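Local coordinates for plasmodesmata-located protein 8 (PDB 6GRF) that probably modulates cell-to-cell trafficking through plasmodesmata as a membrane-anchored protein with a tandem DUF26 ectodomain, at residues Y156-S159 and V164-Y167. Sequence-based numbering, arbitrary orientation.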
loop_
_atom_site.group_PDB
_atom_site.type_symbol
_atom_site.label_atom_id
_atom_site.label_comp_id
_atom_site.label_asym_id
_atom_site.label_seq_id
_atom_site.Cartn_x
_atom_site.Cartn_y
_atom_site.Cartn_z
ATOM N N TYR A 156 4.110 -2.144 -11.123
ATOM C CA TYR A 156 5.275 -1.802 -10.355
ATOM C C TYR A 156 6.395 -1.425 -11.329
ATOM O O TYR A 156 6.340 -1.753 -12.520
ATOM C CB TYR A 156 5.674 -2.967 -9.440
ATOM C CG TYR A 156 6.401 -4.093 -10.141
ATOM C CD1 TYR A 156 5.712 -5.057 -10.862
ATOM C CD2 TYR A 156 7.781 -4.179 -10.111
ATOM C CE1 TYR A 156 6.367 -6.088 -11.518
ATOM C CE2 TYR A 156 8.451 -5.202 -10.761
ATOM C CZ TYR A 156 7.747 -6.154 -11.472
ATOM O OH TYR A 156 8.409 -7.156 -12.118
ATOM N N LYS A 157 7.397 -0.730 -10.787
ATOM C CA LYS A 157 8.655 -0.447 -11.482
ATOM C C LYS A 157 9.791 -0.652 -10.487
ATOM O O LYS A 157 9.678 -0.246 -9.342
ATOM C CB LYS A 157 8.649 0.974 -12.051
ATOM C CG LYS A 157 9.881 1.389 -12.855
ATOM C CD LYS A 157 9.800 0.990 -14.313
ATOM C CE LYS A 157 10.919 1.535 -15.174
ATOM N NZ LYS A 157 12.231 0.986 -14.746
ATOM N N VAL A 158 10.844 -1.339 -10.952
ATOM C CA VAL A 158 12.149 -1.390 -10.309
ATOM C C VAL A 158 13.063 -0.460 -11.111
ATOM O O VAL A 158 13.080 -0.552 -12.341
ATOM C CB VAL A 158 12.721 -2.815 -10.306
ATOM C CG1 VAL A 158 14.185 -2.814 -9.908
ATOM C CG2 VAL A 158 11.922 -3.759 -9.426
ATOM N N SER A 159 13.787 0.428 -10.422
ATOM C CA SER A 159 14.694 1.345 -11.097
ATOM C C SER A 159 16.053 1.418 -10.385
ATOM O O SER A 159 16.144 1.247 -9.188
ATOM C CB SER A 159 14.063 2.696 -11.229
ATOM O OG SER A 159 14.832 3.494 -12.119
ATOM N N VAL A 164 22.070 3.655 -6.581
ATOM C CA VAL A 164 20.741 4.020 -6.115
ATOM C C VAL A 164 19.697 3.120 -6.783
ATOM O O VAL A 164 19.664 3.027 -8.003
ATOM C CB VAL A 164 20.426 5.500 -6.380
ATOM C CG1 VAL A 164 19.060 5.879 -5.823
ATOM C CG2 VAL A 164 21.517 6.414 -5.830
ATOM N N GLU A 165 18.840 2.507 -5.947
ATOM C CA GLU A 165 17.767 1.602 -6.361
ATOM C C GLU A 165 16.439 2.158 -5.841
ATOM O O GLU A 165 16.408 2.799 -4.792
ATOM C CB GLU A 165 17.940 0.192 -5.786
ATOM C CG GLU A 165 18.615 -0.806 -6.720
ATOM C CD GLU A 165 17.942 -2.174 -6.774
ATOM O OE1 GLU A 165 16.750 -2.232 -7.135
ATOM O OE2 GLU A 165 18.611 -3.181 -6.458
ATOM N N GLY A 166 15.361 1.884 -6.581
ATOM C CA GLY A 166 14.021 2.326 -6.244
ATOM C C GLY A 166 12.964 1.295 -6.608
ATOM O O GLY A 166 13.180 0.452 -7.448
ATOM N N TYR A 167 11.808 1.397 -5.948
ATOM C CA TYR A 167 10.655 0.545 -6.187
ATOM C C TYR A 167 9.402 1.397 -5.974
ATOM O O TYR A 167 9.328 2.182 -5.013
ATOM C CB TYR A 167 10.669 -0.680 -5.270
ATOM C CG TYR A 167 9.561 -1.659 -5.546
ATOM C CD1 TYR A 167 8.282 -1.453 -5.049
ATOM C CD2 TYR A 167 9.775 -2.766 -6.349
ATOM C CE1 TYR A 167 7.247 -2.328 -5.332
ATOM C CE2 TYR A 167 8.749 -3.654 -6.640
ATOM C CZ TYR A 167 7.486 -3.438 -6.119
ATOM O OH TYR A 167 6.471 -4.304 -6.389
#
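Antiparallel backbone pairing joins Ser159 to Gly166 in the beta hairpin of strands 156-161 and 164-170, at the border of the five-stranded sheet of the second DUF26 (Gnk2-homologous) domain, where strand 156-161 is outermost. Ser159 and Gly166 form a hydrogen-bonded pair: Ser159 N donates to Gly166 O at 3.0 Å, nearly straight at 170°, and Gly166 N returns a more bent bond to Ser159 O at 2.8 Å. Glycine adds no side chain on the face where Ser159 meets helix 136-149; there the small serine hydroxyl hydrogen-bonds Asp148, which also forms a salt bridge with Lys157.

On the other face, Val158 and Tyr167 make a non-hydrogen-bonded pair. The branched valine suits an extended strand, and its CG2 lies 3.9 Å from Tyr167 CD2. With CG anti to the backbone N (chi1 -175°), the long Tyr167 side chain reaches across to Tyr156; the same Tyr167 ring takes a cation-pi contact from Arg69 of the first Gnk2-homologous region. The two tyrosine rings lie almost parallel, their planes 17° apart, but are displaced so that little of one covers the other. Their nearest ring atoms are Tyr156 CD2 and Tyr167 CE2, 3.6 Å apart, and the hydroxyl Tyr167 OH rests 3.4 Å from Tyr156 CB.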